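Local coordinates for regulatory protein BLAR1 (Bacillus licheniformis, PDB 1NRF) that probably senses beta-lactam antibiotics outside the cell, becoming acylated on a serine of its C-terminal sensor domain and relaying the signal to the cytoplasm, at residues T17-E22 and Y47-R52; G36-N41 and K53-R58; S84-D89 and T112-Q117. All coordinates share one frame; numbering follows the deposited sequence.

Contact 1 (T17-E22 and Y47-R52); sequences TNVEYE and YTIYNR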
loop_
_atom_site.group_PDB
_atom_site.type_symbol
_atom_site.label_atom_id
_atom_site.label_comp_id
_atom_site.label_asym_id
_atom_site.label_seq_id
_atom_site.Cartn_x
_atom_site.Cartn_y
_atom_site.Cartn_z
ATOM N N THR A 17 15.015 16.013 -8.107
ATOM C CA THR A 17 14.437 16.212 -6.775
ATOM C C THR A 17 15.508 16.477 -5.716
ATOM O O THR A 17 16.701 16.466 -6.016
ATOM C CB THR A 17 13.622 14.964 -6.326
ATOM O OG1 THR A 17 14.478 13.814 -6.285
ATOM C CG2 THR A 17 12.471 14.692 -7.286
ATOM N N ASN A 18 15.065 16.724 -4.481
ATOM C CA ASN A 18 15.967 16.962 -3.354
ATOM C C ASN A 18 15.431 16.231 -2.113
ATOM O O ASN A 18 14.232 15.988 -1.989
ATOM C CB ASN A 18 16.134 18.471 -3.096
ATOM C CG ASN A 18 14.968 19.086 -2.338
ATOM O OD1 ASN A 18 14.931 19.060 -1.105
ATOM N ND2 ASN A 18 14.013 19.649 -3.072
ATOM N N VAL A 19 16.326 15.867 -1.203
ATOM C CA VAL A 19 15.936 15.134 -0.007
ATOM C C VAL A 19 16.240 15.858 1.304
ATOM O O VAL A 19 17.239 16.560 1.428
ATOM C CB VAL A 19 16.621 13.744 0.015
ATOM C CG1 VAL A 19 16.216 12.966 1.253
ATOM C CG2 VAL A 19 16.242 12.975 -1.234
ATOM N N GLU A 20 15.353 15.670 2.275
ATOM C CA GLU A 20 15.477 16.266 3.602
ATOM C C GLU A 20 15.340 15.142 4.630
ATOM O O GLU A 20 14.623 14.168 4.410
ATOM C CB GLU A 20 14.367 17.299 3.810
ATOM C CG GLU A 20 14.413 18.042 5.130
ATOM C CD GLU A 20 13.234 18.995 5.292
ATOM O OE1 GLU A 20 12.081 18.509 5.375
ATOM O OE2 GLU A 20 13.459 20.226 5.329
ATOM N N TYR A 21 16.030 15.272 5.751
ATOM C CA TYR A 21 15.955 14.249 6.776
ATOM C C TYR A 21 15.416 14.819 8.078
ATOM O O TYR A 21 15.727 15.950 8.447
ATOM C CB TYR A 21 17.337 13.642 6.992
ATOM C CG TYR A 21 17.820 12.852 5.803
ATOM C CD1 TYR A 21 17.467 11.510 5.644
ATOM C CD2 TYR A 21 18.589 13.452 4.805
ATOM C CE1 TYR A 21 17.863 10.786 4.526
ATOM C CE2 TYR A 21 18.985 12.734 3.681
ATOM C CZ TYR A 21 18.618 11.402 3.550
ATOM O OH TYR A 21 18.996 10.688 2.443
ATOM N N GLU A 22 14.586 14.037 8.760
ATOM C CA GLU A 22 14.011 14.458 10.029
ATOM C C GLU A 22 13.919 13.299 10.998
ATOM O O GLU A 22 14.033 12.135 10.610
ATOM C CB GLU A 22 12.630 15.071 9.821
ATOM C CG GLU A 22 12.685 16.432 9.173
ATOM C CD GLU A 22 11.320 17.063 9.038
ATOM O OE1 GLU A 22 10.604 17.147 10.058
ATOM O OE2 GLU A 22 10.969 17.479 7.914
ATOM N N TYR A 47 11.625 15.212 -0.748
ATOM C CA TYR A 47 11.381 14.037 0.062
ATOM C C TYR A 47 11.760 14.389 1.484
ATOM O O TYR A 47 12.795 15.022 1.722
ATOM C CB TYR A 47 12.263 12.859 -0.348
ATOM C CG TYR A 47 11.972 12.237 -1.690
ATOM C CD1 TYR A 47 12.729 12.577 -2.808
ATOM C CD2 TYR A 47 10.998 11.243 -1.824
ATOM C CE1 TYR A 47 12.542 11.945 -4.019
ATOM C CE2 TYR A 47 10.801 10.597 -3.041
ATOM C CZ TYR A 47 11.584 10.953 -4.133
ATOM O OH TYR A 47 11.450 10.295 -5.328
ATOM N N THR A 48 10.914 13.998 2.425
ATOM C CA THR A 48 11.208 14.206 3.829
ATOM C C THR A 48 11.204 12.787 4.370
ATOM O O THR A 48 10.179 12.100 4.313
ATOM C CB THR A 48 10.131 15.017 4.542
ATOM O OG1 THR A 48 9.991 16.292 3.905
ATOM C CG2 THR A 48 10.522 15.236 6.000
ATOM N N ILE A 49 12.347 12.326 4.860
ATOM C CA ILE A 49 12.389 10.974 5.376
ATOM C C ILE A 49 13.103 10.758 6.687
ATOM O O ILE A 49 14.134 11.360 6.969
ATOM C CB ILE A 49 12.983 9.984 4.346
ATOM C CG1 ILE A 49 14.337 10.477 3.853
ATOM C CG2 ILE A 49 12.018 9.803 3.189
ATOM C CD1 ILE A 49 14.932 9.580 2.778
ATOM N N TYR A 50 12.511 9.875 7.482
ATOM C CA TYR A 50 13.045 9.492 8.771
ATOM C C TYR A 50 13.580 8.066 8.641
ATOM O O TYR A 50 12.888 7.183 8.108
ATOM C CB TYR A 50 11.946 9.552 9.841
ATOM C CG TYR A 50 12.294 8.793 11.096
ATOM C CD1 TYR A 50 11.537 7.693 11.493
ATOM C CD2 TYR A 50 13.427 9.119 11.839
ATOM C CE1 TYR A 50 11.902 6.929 12.588
ATOM C CE2 TYR A 50 13.803 8.359 12.944
ATOM C CZ TYR A 50 13.037 7.263 13.310
ATOM O OH TYR A 50 13.415 6.489 14.381
ATOM N N ASN A 51 14.809 7.862 9.122
ATOM C CA ASN A 51 15.490 6.568 9.095
ATOM C C ASN A 51 15.742 6.112 7.660
ATOM O O ASN A 51 15.011 5.270 7.134
ATOM C CB ASN A 51 14.650 5.523 9.830
ATOM C CG ASN A 51 15.426 4.267 10.149
ATOM O OD1 ASN A 51 16.460 3.991 9.546
ATOM N ND2 ASN A 51 14.921 3.489 11.096
ATOM N N ARG A 52 16.788 6.659 7.042
ATOM C CA ARG A 52 17.129 6.338 5.663
ATOM C C ARG A 52 17.326 4.848 5.382
ATOM O O ARG A 52 16.974 4.355 4.304
ATOM C CB ARG A 52 18.389 7.102 5.235
ATOM C CG ARG A 52 18.578 7.112 3.718
ATOM C CD ARG A 52 19.818 7.858 3.251
ATOM N NE ARG A 52 19.860 7.941 1.787
ATOM C CZ ARG A 52 19.958 6.892 0.972
ATOM N NH1 ARG A 52 20.031 5.664 1.468
ATOM N NH2 ARG A 52 19.971 7.066 -0.343
HETATM O O HOH W 1 16.609 10.152 10.513
#
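Glu20 uses both its backbone N and O to bind the neighbouring strand: the N donates to Tyr47 O (2.7 Å) and the O accepts from Ile49 N. Asn18 O receives Tyr47 N at one end of this parallel pairing. At the other, Glu22 N meets Ile49 O over a longer 3.3 Å, with the donor lying 49° out of the carbonyl plane. A water then stands between Glu22 O and Asn51 N, accepting from the amide and donating to the carbonyl.

Val19, Tyr21, Tyr47 and Ile49 share one face and touch through their apolar parts. Val19 splits its branches, CG2 toward the Tyr47 ring and CG1 toward Ile49 CD1 (3.9 Å). The chi1 of Ile49, 53°, places CG1 between its backbone N and carbonyl carbon, and there CG1 lies alongside the Tyr21 ring, 3.6 Å from CE1. Beyond it, the extended Arg52 chain passes the phenol; NE gives Tyr21 OH a weak hydrogen bond of 3.0 Å.

The pair forms one margin of the mixed sheet of this penicillin-binding, beta-lactamase-like sensor domain. Strand 18-21 is outermost within the chain and crosses strand 46-50 at 34°, while strand 33-41 flanks the latter.

The reverse face is polar. Thr48 OG1 gives Glu20 OE1 a weak bond (3.4 Å), and Thr48 CG2 packs against the Glu22 carboxylate. Glu20 OE1 and Glu22 OE2 lie only 3.0 Å apart; Lys254, salt-bridged to Glu22 and in a long, weak ion pair with Glu20, probably offsets their repulsion.

Two ring edges meet oxygen in addition: Glu22 O is 3.3 Å from Tyr50 CD2, and Thr17 OG1, hydrogen-bonded to Leu14 O, lies in the plane of the Tyr47 ring. Tyr47 OH itself is bonded to Asn163 and Leu14 N.

Contact 2 (G36-N41 and K53-R58); sequences GFVLFN and KESTSR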
loop_
_atom_site.group_PDB
_atom_site.type_symbol
_atom_site.label_atom_id
_atom_site.label_comp_id
_atom_site.label_asym_id
_atom_site.label_seq_id
_atom_site.Cartn_x
_atom_site.Cartn_y
_atom_site.Cartn_z
ATOM N N GLY A 36 10.440 3.300 9.334
ATOM C CA GLY A 36 10.787 4.464 8.555
ATOM C C GLY A 36 9.600 5.257 8.074
ATOM O O GLY A 36 8.448 4.821 8.172
ATOM N N PHE A 37 9.898 6.435 7.538
ATOM C CA PHE A 37 8.879 7.330 7.032
ATOM C C PHE A 37 9.386 8.080 5.805
ATOM O O PHE A 37 10.426 8.741 5.849
ATOM C CB PHE A 37 8.495 8.326 8.125
ATOM C CG PHE A 37 7.565 9.402 7.668
ATOM C CD1 PHE A 37 6.210 9.143 7.491
ATOM C CD2 PHE A 37 8.040 10.691 7.435
ATOM C CE1 PHE A 37 5.333 10.157 7.091
ATOM C CE2 PHE A 37 7.179 11.710 7.034
ATOM C CZ PHE A 37 5.822 11.444 6.863
ATOM N N VAL A 38 8.654 7.952 4.704
ATOM C CA VAL A 38 8.992 8.652 3.483
ATOM C C VAL A 38 7.795 9.496 3.067
ATOM O O VAL A 38 6.681 8.985 2.928
ATOM C CB VAL A 38 9.308 7.694 2.316
ATOM C CG1 VAL A 38 9.720 8.493 1.097
ATOM C CG2 VAL A 38 10.413 6.726 2.703
ATOM N N LEU A 39 8.020 10.794 2.900
ATOM C CA LEU A 39 6.974 11.700 2.441
ATOM C C LEU A 39 7.498 12.421 1.196
ATOM O O LEU A 39 8.674 12.789 1.140
ATOM C CB LEU A 39 6.640 12.717 3.517
ATOM C CG LEU A 39 5.715 13.850 3.071
ATOM C CD1 LEU A 39 4.267 13.366 3.062
ATOM C CD2 LEU A 39 5.879 15.027 4.019
ATOM N N PHE A 40 6.643 12.612 0.195
ATOM C CA PHE A 40 7.055 13.301 -1.024
ATOM C C PHE A 40 6.146 14.462 -1.407
ATOM O O PHE A 40 4.953 14.274 -1.665
ATOM C CB PHE A 40 7.146 12.320 -2.198
ATOM C CG PHE A 40 7.598 12.959 -3.493
ATOM C CD1 PHE A 40 6.694 13.166 -4.542
ATOM C CD2 PHE A 40 8.919 13.373 -3.655
ATOM C CE1 PHE A 40 7.104 13.778 -5.732
ATOM C CE2 PHE A 40 9.338 13.984 -4.836
ATOM C CZ PHE A 40 8.424 14.188 -5.881
ATOM N N ASN A 41 6.731 15.662 -1.444
ATOM C CA ASN A 41 6.017 16.885 -1.810
ATOM C C ASN A 41 6.172 17.092 -3.322
ATOM O O ASN A 41 7.250 17.434 -3.801
ATOM C CB ASN A 41 6.608 18.080 -1.055
ATOM C CG ASN A 41 5.769 19.341 -1.196
ATOM O OD1 ASN A 41 5.238 19.630 -2.271
ATOM N ND2 ASN A 41 5.662 20.107 -0.112
ATOM N N LYS A 53 17.889 4.133 6.350
ATOM C CA LYS A 53 18.150 2.709 6.190
ATOM C C LYS A 53 16.855 1.924 5.944
ATOM O O LYS A 53 16.745 1.195 4.963
ATOM C CB LYS A 53 18.886 2.185 7.428
ATOM C CG LYS A 53 19.472 0.785 7.282
ATOM C CD LYS A 53 20.294 0.418 8.513
ATOM C CE LYS A 53 20.926 -0.958 8.375
ATOM N NZ LYS A 53 19.902 -2.026 8.180
ATOM N N GLU A 54 15.878 2.088 6.834
ATOM C CA GLU A 54 14.594 1.411 6.708
ATOM C C GLU A 54 13.864 1.844 5.438
ATOM O O GLU A 54 13.284 1.026 4.722
ATOM C CB GLU A 54 13.710 1.714 7.925
ATOM C CG GLU A 54 14.045 0.914 9.192
ATOM C CD GLU A 54 13.081 -0.252 9.465
ATOM O OE1 GLU A 54 13.230 -0.910 10.522
ATOM O OE2 GLU A 54 12.176 -0.516 8.638
ATOM N N SER A 55 13.915 3.142 5.169
ATOM C CA SER A 55 13.248 3.729 4.015
ATOM C C SER A 55 13.774 3.227 2.672
ATOM O O SER A 55 13.128 3.415 1.644
ATOM C CB SER A 55 13.386 5.253 4.073
ATOM O OG SER A 55 13.052 5.732 5.360
ATOM N N THR A 56 14.947 2.602 2.682
ATOM C CA THR A 56 15.543 2.094 1.454
ATOM C C THR A 56 15.679 0.563 1.475
ATOM O O THR A 56 16.148 -0.055 0.527
ATOM C CB THR A 56 16.929 2.760 1.193
ATOM O OG1 THR A 56 17.675 2.845 2.418
ATOM C CG2 THR A 56 16.748 4.150 0.626
ATOM N N SER A 57 15.257 -0.044 2.571
ATOM C CA SER A 57 15.308 -1.490 2.695
ATOM C C SER A 57 13.980 -2.022 2.183
ATOM O O SER A 57 12.946 -1.420 2.428
ATOM C CB SER A 57 15.483 -1.881 4.157
ATOM O OG SER A 57 16.686 -1.347 4.671
ATOM N N ARG A 58 14.018 -3.142 1.466
ATOM C CA ARG A 58 12.809 -3.751 0.921
ATOM C C ARG A 58 12.221 -4.763 1.885
ATOM O O ARG A 58 12.936 -5.411 2.640
ATOM C CB ARG A 58 13.109 -4.442 -0.403
ATOM C CG ARG A 58 13.144 -3.524 -1.587
ATOM C CD ARG A 58 13.825 -4.211 -2.739
ATOM N NE ARG A 58 13.648 -3.509 -4.006
ATOM C CZ ARG A 58 14.503 -3.595 -5.014
ATOM N NH1 ARG A 58 15.591 -4.342 -4.891
ATOM N NH2 ARG A 58 14.273 -2.949 -6.147
#
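Val38 and Ser55 make the nearest approach here, a small apolar touch in which Val38 CG2 rests 3.6 Å from Ser55 CB. Leu159 and Val162 of helix 158-170 also pack on the Val38 side chain. Two residues before Val38, Gly36 brings only backbone to the interface: its N is 3.9 Å from Glu54 CB, and its CA lies 5.2 Å from that of Ser55. With no side chain on Gly36, Ser55 OG and Glu54 CB can come this close to the strand. Phe37, between them, turns to the reverse face, where its ring meets that of Tyr24.

No hydrogen bond joins the two segments. Ser55 OG comes within 3.9 Å of Phe37 N but is used elsewhere: chi1 of -48° holds it anti to its own carbonyl carbon, leaning back along the helix to bond Asn51 O. Phe37 is engaged through its backbone with Tyr50. The Glu54 chain bends beyond CG, and OE2 makes a weak hydrogen bond with His231 on the adjoining strand 225-234.

Bonds inside segment 53-58 hold its own backbone in shape. Lys53 O is gripped from opposite faces of its carbonyl plane, by Thr56 N at 3.2 Å and by Ser57 OG at 2.6 Å; Ser57 N adds a bond to Glu54 O. Farther on, Arg58 is salt-bridged to Glu160.

Strands 33-41 and 46-50 are antiparallel neighbours, successive in the chain like the two arms of a hairpin, and the short helix at 52-56 packs back upon the first of them. In this penicillin-binding transpeptidase fold the chain then runs on from the sheet to Ser63, the probable acylation site.

Contact 3 (S84-D89 and T112-Q117); sequences SHMTWD and TTWYFQ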
loop_
_atom_site.group_PDB
_atom_site.type_symbol
_atom_site.label_atom_id
_atom_site.label_comp_id
_atom_site.label_asym_id
_atom_site.label_seq_id
_atom_site.Cartn_x
_atom_site.Cartn_y
_atom_site.Cartn_z
ATOM N N SER A 84 -17.972 -6.647 -9.392
ATOM C CA SER A 84 -16.738 -7.122 -8.780
ATOM C C SER A 84 -17.107 -8.044 -7.631
ATOM O O SER A 84 -16.247 -8.460 -6.857
ATOM C CB SER A 84 -15.905 -5.948 -8.256
ATOM O OG SER A 84 -16.565 -5.281 -7.193
ATOM N N HIS A 85 -18.398 -8.356 -7.531
ATOM C CA HIS A 85 -18.902 -9.231 -6.478
ATOM C C HIS A 85 -18.288 -10.620 -6.587
ATOM O O HIS A 85 -18.042 -11.115 -7.683
ATOM C CB HIS A 85 -20.432 -9.327 -6.541
ATOM C CG HIS A 85 -21.025 -10.132 -5.427
ATOM N ND1 HIS A 85 -21.094 -11.509 -5.457
ATOM C CD2 HIS A 85 -21.516 -9.757 -4.222
ATOM C CE1 HIS A 85 -21.598 -11.947 -4.317
ATOM N NE2 HIS A 85 -21.862 -10.905 -3.550
ATOM N N MET A 86 -18.051 -11.246 -5.441
ATOM C CA MET A 86 -17.439 -12.564 -5.409
ATOM C C MET A 86 -17.939 -13.326 -4.179
ATOM O O MET A 86 -17.517 -13.053 -3.053
ATOM C CB MET A 86 -15.912 -12.394 -5.360
ATOM C CG MET A 86 -15.091 -13.644 -5.614
ATOM S SD MET A 86 -13.299 -13.344 -5.524
ATOM C CE MET A 86 -13.028 -12.381 -6.999
ATOM N N THR A 87 -18.851 -14.271 -4.390
ATOM C CA THR A 87 -19.389 -15.062 -3.284
ATOM C C THR A 87 -18.273 -15.851 -2.612
ATOM O O THR A 87 -17.334 -16.305 -3.268
ATOM C CB THR A 87 -20.484 -16.057 -3.764
ATOM O OG1 THR A 87 -21.593 -15.325 -4.305
ATOM C CG2 THR A 87 -20.971 -16.926 -2.605
ATOM N N TRP A 88 -18.374 -16.018 -1.301
ATOM C CA TRP A 88 -17.345 -16.743 -0.584
ATOM C C TRP A 88 -17.686 -18.215 -0.336
ATOM O O TRP A 88 -18.817 -18.572 0.000
ATOM C CB TRP A 88 -17.021 -16.034 0.737
ATOM C CG TRP A 88 -18.040 -16.205 1.792
ATOM C CD1 TRP A 88 -19.346 -15.826 1.740
ATOM C CD2 TRP A 88 -17.844 -16.809 3.076
ATOM N NE1 TRP A 88 -19.983 -16.159 2.915
ATOM C CE2 TRP A 88 -19.083 -16.763 3.753
ATOM C CE3 TRP A 88 -16.741 -17.384 3.720
ATOM C CZ2 TRP A 88 -19.252 -17.271 5.042
ATOM C CZ3 TRP A 88 -16.907 -17.889 5.000
ATOM C CH2 TRP A 88 -18.157 -17.828 5.649
ATOM N N ASP A 89 -16.670 -19.053 -0.524
ATOM C CA ASP A 89 -16.763 -20.494 -0.351
ATOM C C ASP A 89 -17.673 -20.849 0.813
ATOM O O ASP A 89 -18.800 -21.303 0.634
ATOM C CB ASP A 89 -15.371 -21.067 -0.079
ATOM C CG ASP A 89 -14.268 -20.269 -0.755
ATOM O OD1 ASP A 89 -14.059 -19.087 -0.389
ATOM O OD2 ASP A 89 -13.610 -20.832 -1.654
ATOM N N THR A 112 -9.536 -8.426 2.711
ATOM C CA THR A 112 -10.008 -9.796 2.569
ATOM C C THR A 112 -9.084 -10.410 1.544
ATOM O O THR A 112 -9.290 -10.283 0.341
ATOM C CB THR A 112 -11.456 -9.843 2.064
ATOM O OG1 THR A 112 -12.314 -9.246 3.045
ATOM C CG2 THR A 112 -11.891 -11.282 1.821
ATOM N N THR A 113 -8.049 -11.063 2.051
ATOM C CA THR A 113 -7.026 -11.686 1.231
ATOM C C THR A 113 -7.512 -12.670 0.188
ATOM O O THR A 113 -7.056 -12.611 -0.954
ATOM C CB THR A 113 -5.979 -12.375 2.123
ATOM O OG1 THR A 113 -5.354 -11.389 2.959
ATOM C CG2 THR A 113 -4.911 -13.054 1.277
ATOM N N TRP A 114 -8.437 -13.563 0.553
ATOM C CA TRP A 114 -8.914 -14.556 -0.410
ATOM C C TRP A 114 -9.473 -13.951 -1.690
ATOM O O TRP A 114 -9.352 -14.541 -2.762
ATOM C CB TRP A 114 -9.950 -15.509 0.220
ATOM C CG TRP A 114 -11.283 -14.909 0.634
ATOM C CD1 TRP A 114 -11.687 -14.622 1.904
ATOM C CD2 TRP A 114 -12.402 -14.623 -0.218
ATOM N NE1 TRP A 114 -12.988 -14.191 1.899
ATOM C CE2 TRP A 114 -13.452 -14.182 0.610
ATOM C CE3 TRP A 114 -12.620 -14.702 -1.603
ATOM C CZ2 TRP A 114 -14.711 -13.822 0.104
ATOM C CZ3 TRP A 114 -13.875 -14.343 -2.110
ATOM C CH2 TRP A 114 -14.902 -13.909 -1.253
ATOM N N TYR A 115 -10.058 -12.763 -1.583
ATOM C CA TYR A 115 -10.636 -12.084 -2.745
ATOM C C TYR A 115 -9.601 -11.780 -3.830
ATOM O O TYR A 115 -9.809 -12.085 -5.003
ATOM C CB TYR A 115 -11.310 -10.783 -2.305
ATOM C CG TYR A 115 -11.955 -10.009 -3.431
ATOM C CD1 TYR A 115 -11.187 -9.266 -4.323
ATOM C CD2 TYR A 115 -13.342 -10.039 -3.615
ATOM C CE1 TYR A 115 -11.785 -8.575 -5.366
ATOM C CE2 TYR A 115 -13.945 -9.352 -4.650
ATOM C CZ TYR A 115 -13.168 -8.624 -5.521
ATOM O OH TYR A 115 -13.770 -7.935 -6.547
ATOM N N PHE A 116 -8.494 -11.163 -3.432
ATOM C CA PHE A 116 -7.444 -10.819 -4.381
ATOM C C PHE A 116 -6.655 -12.051 -4.797
ATOM O O PHE A 116 -6.165 -12.132 -5.925
ATOM C CB PHE A 116 -6.522 -9.742 -3.787
ATOM C CG PHE A 116 -7.239 -8.454 -3.475
ATOM C CD1 PHE A 116 -7.929 -8.296 -2.269
ATOM C CD2 PHE A 116 -7.317 -7.437 -4.428
ATOM C CE1 PHE A 116 -8.693 -7.147 -2.026
ATOM C CE2 PHE A 116 -8.076 -6.288 -4.195
ATOM C CZ PHE A 116 -8.767 -6.144 -2.992
ATOM N N GLN A 117 -6.553 -13.019 -3.892
ATOM C CA GLN A 117 -5.847 -14.262 -4.180
ATOM C C GLN A 117 -6.542 -15.010 -5.317
ATOM O O GLN A 117 -5.905 -15.422 -6.289
ATOM C CB GLN A 117 -5.812 -15.142 -2.931
ATOM C CG GLN A 117 -4.430 -15.318 -2.330
ATOM C CD GLN A 117 -4.476 -15.974 -0.963
ATOM O OE1 GLN A 117 -3.468 -16.482 -0.471
ATOM N NE2 GLN A 117 -5.645 -15.954 -0.335
#
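Met86 packs its thioether against two aromatic side chains of helix 113-123, a Met-aromatic contact with both Trp114 and Tyr115. A bend at the end of the Met86 chain (chi3 -71°) carries CE over the Tyr115 ring, 4.0 Å from its centroid and just 12° off the normal, in a CH-pi contact. SD lies over the same face, 4.2 Å from the centroid. Toward the indole the sulfur approaches obliquely, 3.6 Å from Trp114 CZ3, the two side chains sliding past each other in opposite directions. Met86 CB completes the fit against Tyr115 CE2 (3.7 Å), and Leu119 one turn farther along the helix also touches the methionine.

Trp88 extends the apolar patch through its CB rather than its ring: CB sits close to Trp114 CZ2 (3.3 Å), while the Trp88 indole leads away from the helix. Trp114 is held by more than these neighbours. Thr112 CG2 lies over one face of its ring toward the rim, Tyr93 stacks on it, and its NE1 is hydrogen-bonded to Trp98 O.

This packing fastens the irregular chain at 84-89 to the first turn of the helix in the penicillin-binding domain. The Tyr115 side chain is about 10 Å from that of Ser63, the probable acyl-ester serine, so the contact lies near that site without touching it.

Polar atoms border the patch. Met86 O meets the indole edge in the ring plane, 3.3 Å from Trp114 CH2. Ser84 OG turns to Leu104 N, its hydrogen-bond partner at the start of helix 104-110. The Tyr115 hydroxyl donates to Ser84 O over 2.6 Å, arriving in the carbonyl plane on a lone pair, with a C=O...OH angle of 133°.

Overall arrangement
Contacts 1 and 2 are neighbours, their centres about 8 Å apart, and both involve the mixed sheet: strand 46-50 of contact 1 lies between strands 18-21 and 33-41, and a probable hydrogen bond from Thr48 N to Leu39 O helps tie the two together. Along the chain their segments alternate, and helix 52-56 follows directly from strand 46-50. Contact 3 comes later in sequence, beyond helix 66-76, and lies on the opposite side of the chain's centre. Its centre is about 38 Å from that of contact 1 and about 31 Å from that of contact 2. The three therefore span the sensor domain, from its sheet margin to the helical region near Ser63.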